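Local coordinates for histone RNA hairpin-binding protein (Drosophila melanogaster, PDB 4TV0) that binds the stem-loop at the 3' end of histone mRNA and takes part in histone pre-mRNA 3' processing, coupling histone mRNA production to the cell cycle, at residues Ala10-Arg15 against Asn49-Tyr54. The protein carries 2 engineered substitutions. Numbering follows the deposited sequence.
Sequences AILSRR and NKYGKY
Arg15, reaching out from helix 9-22, grips the backbone of the loop ahead of helix 56-67 through two carbonyls. Its NH1 donates to Lys50 O at 2.7 Å (N-H...O 145°) and to Gly52 O at 2.6 Å (152°), so one terminal nitrogen serves both acceptors. The two bonds differ in geometry: Lys50 O lies in the guanidinium plane but receives its donor from above its own carbonyl plane, 49° out, whereas Gly52 O is met within its carbonyl plane. NH2 adds a weak bond to Gly52 O and comes within 3.2 Å of Tyr54 O, which sits at the guanidinium edge. A chain extended from CG to NE carries the flat group this far while Arg15 CB stays 3.9 Å from Lys50 CB.

The loop supports itself as well. Asn49 to Gly52 form a type I turn closed by Gly52 N to Asn49 O, and Asn49 OD1 accepts from Tyr51 N at 3.2 Å, an Asx turn. Lys50 NZ is hydrogen-bonded to Gln16 OE1 of the helix. Beside the polar cluster, Leu12 packs next to Lys50 O through CD2, and its CD1 lies 4.1 Å from Tyr51 CE1, the Leu12 and Tyr51 side chains crossing at about a right angle.

Ile11 CG2 lies over the rim of one guanidinium face, and Phe59 of helix 56-67 makes a cation-pi contact with Arg15. A leucine in place of Arg15 would probably leave Lys50 O and Gly52 O without these donors and let the loop drift from helix 9-22. With Tyr54 also packing on an adenine of the bound RNA, the chemistry implies that a buried arginine joins helix 9-22 to the preceding loop by its carbonyls and to helix 56-67 by Phe59, close to the RNA-contacting surface.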
ATOM      1  N   ALA A  10      -7.494  -7.776  -7.625  1.00 41.78           N
ATOM      2  CA  ALA A  10      -8.097  -6.485  -7.302  1.00 38.54           C
ATOM      3  C   ALA A  10      -7.402  -5.870  -6.104  1.00 38.86           C
ATOM      4  O   ALA A  10      -7.190  -4.664  -6.064  1.00 42.19           O
ATOM      5  CB  ALA A  10      -9.586  -6.602  -7.064  1.00 27.13           C
ATOM      6  N   ILE A  11      -7.032  -6.703  -5.141  1.00 30.96           N
ATOM      7  CA  ILE A  11      -6.284  -6.228  -3.990  1.00 31.83           C
ATOM      8  C   ILE A  11      -4.879  -5.769  -4.407  1.00 35.40           C
ATOM      9  O   ILE A  11      -4.450  -4.661  -4.073  1.00 36.47           O
ATOM     10  CB  ILE A  11      -6.205  -7.289  -2.895  1.00 36.28           C
ATOM     11  CG1 ILE A  11      -7.601  -7.708  -2.448  1.00 32.03           C
ATOM     12  CG2 ILE A  11      -5.418  -6.779  -1.688  1.00 30.32           C
ATOM     13  CD1 ILE A  11      -7.569  -8.597  -1.228  1.00 28.93           C
ATOM     14  N   LEU A  12      -4.179  -6.599  -5.174  1.00 34.73           N
ATOM     15  CA  LEU A  12      -2.839  -6.236  -5.642  1.00 32.15           C
ATOM     16  C   LEU A  12      -2.803  -4.904  -6.391  1.00 36.67           C
ATOM     17  O   LEU A  12      -1.962  -4.049  -6.112  1.00 34.68           O
ATOM     18  CB  LEU A  12      -2.226  -7.338  -6.510  1.00 31.05           C
ATOM     19  CG  LEU A  12      -1.781  -8.568  -5.717  1.00 33.87           C
ATOM     20  CD1 LEU A  12      -0.989  -9.551  -6.579  1.00 27.59           C
ATOM     21  CD2 LEU A  12      -0.989  -8.103  -4.499  1.00 36.97           C
ATOM     22  N   SER A  13      -3.721  -4.719  -7.332  1.00 37.31           N
ATOM     23  CA  SER A  13      -3.689  -3.509  -8.142  1.00 30.32           C
ATOM     24  C   SER A  13      -4.033  -2.247  -7.337  1.00 36.04           C
ATOM     25  O   SER A  13      -3.466  -1.188  -7.590  1.00 37.62           O
ATOM     26  CB  SER A  13      -4.583  -3.646  -9.368  1.00 27.63           C
ATOM     27  OG  SER A  13      -5.928  -3.723  -8.976  1.00 29.41           O
ATOM     28  N   ARG A  14      -4.941  -2.355  -6.369  1.00 28.03           N
ATOM     29  CA  ARG A  14      -5.268  -1.211  -5.532  1.00 27.06           C
ATOM     30  C   ARG A  14      -4.091  -0.907  -4.609  1.00 36.59           C
ATOM     31  O   ARG A  14      -3.802   0.245  -4.285  1.00 36.44           O
ATOM     32  CB  ARG A  14      -6.509  -1.483  -4.670  1.00 27.81           C
ATOM     33  CG  ARG A  14      -6.685  -0.483  -3.509  1.00 27.88           C
ATOM     34  CD  ARG A  14      -7.912  -0.748  -2.604  1.00 27.86           C
ATOM     35  NE  ARG A  14      -7.700  -1.860  -1.676  1.00 33.03           N
ATOM     36  CZ  ARG A  14      -8.294  -3.048  -1.783  1.00 31.75           C
ATOM     37  NH1 ARG A  14      -9.152  -3.257  -2.771  1.00 31.98           N
ATOM     38  NH2 ARG A  14      -8.039  -4.023  -0.905  1.00 26.53           N
ATOM     39  N   ARG A  15      -3.431  -1.953  -4.142  1.00 31.70           N
ATOM     40  CA  ARG A  15      -2.325  -1.733  -3.240  1.00 32.28           C
ATOM     41  C   ARG A  15      -1.192  -1.064  -4.024  1.00 32.63           C
ATOM     42  O   ARG A  15      -0.510  -0.174  -3.517  1.00 34.40           O
ATOM     43  CB  ARG A  15      -1.874  -3.035  -2.591  1.00 24.77           C
ATOM     44  CG  ARG A  15      -2.817  -3.540  -1.517  1.00 23.87           C
ATOM     45  CD  ARG A  15      -2.265  -4.840  -0.921  1.00 24.86           C
ATOM     46  NE  ARG A  15      -3.084  -5.387   0.154  1.00 18.91           N
ATOM     47  CZ  ARG A  15      -2.836  -6.556   0.736  1.00 20.54           C
ATOM     48  NH1 ARG A  15      -1.789  -7.293   0.364  1.00 24.40           N
ATOM     49  NH2 ARG A  15      -3.617  -6.986   1.709  1.00 20.41           N
ATOM     50  N   ASN A  49       4.360  -4.035   2.108  1.00 32.12           N
ATOM     51  CA  ASN A  49       4.486  -5.099   1.122  1.00 34.93           C
ATOM     52  C   ASN A  49       3.121  -5.492   0.562  1.00 30.43           C
ATOM     53  O   ASN A  49       2.272  -5.979   1.294  1.00 30.78           O
ATOM     54  CB  ASN A  49       5.140  -6.313   1.764  1.00 43.35           C
ATOM     55  CG  ASN A  49       5.451  -7.400   0.768  1.00 44.52           C
ATOM     56  OD1 ASN A  49       5.337  -7.203  -0.444  1.00 40.75           O
ATOM     57  ND2 ASN A  49       5.874  -8.550   1.270  1.00 53.10           N
ATOM     58  N   LYS A  50       2.912  -5.278  -0.731  1.00 34.28           N
ATOM     59  CA  LYS A  50       1.612  -5.533  -1.346  1.00 34.97           C
ATOM     60  C   LYS A  50       1.310  -7.027  -1.418  1.00 39.17           C
ATOM     61  O   LYS A  50       0.154  -7.435  -1.527  1.00 37.43           O
ATOM     62  CB  LYS A  50       1.521  -4.898  -2.741  1.00 34.63           C
ATOM     63  CG  LYS A  50       2.368  -5.564  -3.825  1.00 32.85           C
ATOM     64  CD  LYS A  50       2.195  -4.889  -5.199  1.00 24.43           C
ATOM     65  CE  LYS A  50       3.124  -5.531  -6.232  1.00 34.47           C
ATOM     66  NZ  LYS A  50       2.988  -5.004  -7.630  1.00 35.47           N
ATOM     67  N   TYR A  51       2.354  -7.843  -1.327  1.00 40.03           N
ATOM     68  CA  TYR A  51       2.190  -9.284  -1.428  1.00 35.85           C
ATOM     69  C   TYR A  51       1.829  -9.914  -0.098  1.00 34.70           C
ATOM     70  O   TYR A  51       1.835 -11.123   0.034  1.00 37.89           O
ATOM     71  CB  TYR A  51       3.464  -9.934  -1.973  1.00 33.53           C
ATOM     72  CG  TYR A  51       3.687  -9.735  -3.457  1.00 38.74           C
ATOM     73  CD1 TYR A  51       2.769 -10.216  -4.391  1.00 36.76           C
ATOM     74  CD2 TYR A  51       4.811  -9.073  -3.930  1.00 33.49           C
ATOM     75  CE1 TYR A  51       2.967 -10.047  -5.751  1.00 33.01           C
ATOM     76  CE2 TYR A  51       5.023  -8.898  -5.298  1.00 38.61           C
ATOM     77  CZ  TYR A  51       4.099  -9.395  -6.208  1.00 37.14           C
ATOM     78  OH  TYR A  51       4.296  -9.234  -7.570  1.00 32.80           O
ATOM     79  N   GLY A  52       1.508  -9.105   0.897  1.00 28.18           N
ATOM     80  CA  GLY A  52       1.270  -9.653   2.227  1.00 26.56           C
ATOM     81  C   GLY A  52      -0.190  -9.842   2.600  1.00 25.68           C
ATOM     82  O   GLY A  52      -1.060  -9.118   2.139  1.00 28.97           O
ATOM     83  N   LYS A  53      -0.464 -10.827   3.438  1.00 30.59           N
ATOM     84  CA  LYS A  53      -1.818 -11.064   3.894  1.00 28.07           C
ATOM     85  C   LYS A  53      -2.175 -10.058   4.984  1.00 33.80           C
ATOM     86  O   LYS A  53      -1.622 -10.095   6.090  1.00 32.05           O
ATOM     87  CB  LYS A  53      -1.963 -12.492   4.430  1.00 38.61           C
ATOM     88  CG  LYS A  53      -1.458 -13.585   3.504  1.00 42.60           C
ATOM     89  CD  LYS A  53      -2.390 -13.800   2.318  1.00 46.39           C
ATOM     90  CE  LYS A  53      -3.764 -14.265   2.775  1.00 44.66           C
ATOM     91  NZ  LYS A  53      -4.386 -15.060   1.683  1.00 46.62           N
ATOM     92  N   TYR A  54      -3.099  -9.155   4.664  1.00 31.30           N
ATOM     93  CA  TYR A  54      -3.570  -8.163   5.632  1.00 31.80           C
ATOM     94  C   TYR A  54      -5.003  -7.799   5.386  1.00 31.29           C
ATOM     95  O   TYR A  54      -5.418  -7.658   4.232  1.00 38.67           O
ATOM     96  CB  TYR A  54      -2.811  -6.835   5.511  1.00 30.16           C
ATOM     97  CG  TYR A  54      -1.328  -6.852   5.774  1.00 27.93           C
ATOM     98  CD1 TYR A  54      -0.824  -6.823   7.079  1.00 32.73           C
ATOM     99  CD2 TYR A  54      -0.420  -6.839   4.713  1.00 30.50           C
ATOM    100  CE1 TYR A  54       0.561  -6.828   7.319  1.00 36.47           C
ATOM    101  CE2 TYR A  54       0.959  -6.833   4.941  1.00 35.34           C
ATOM    102  CZ  TYR A  54       1.440  -6.823   6.242  1.00 37.63           C
ATOM    103  OH  TYR A  54       2.800  -6.815   6.457  1.00 57.13           O
TER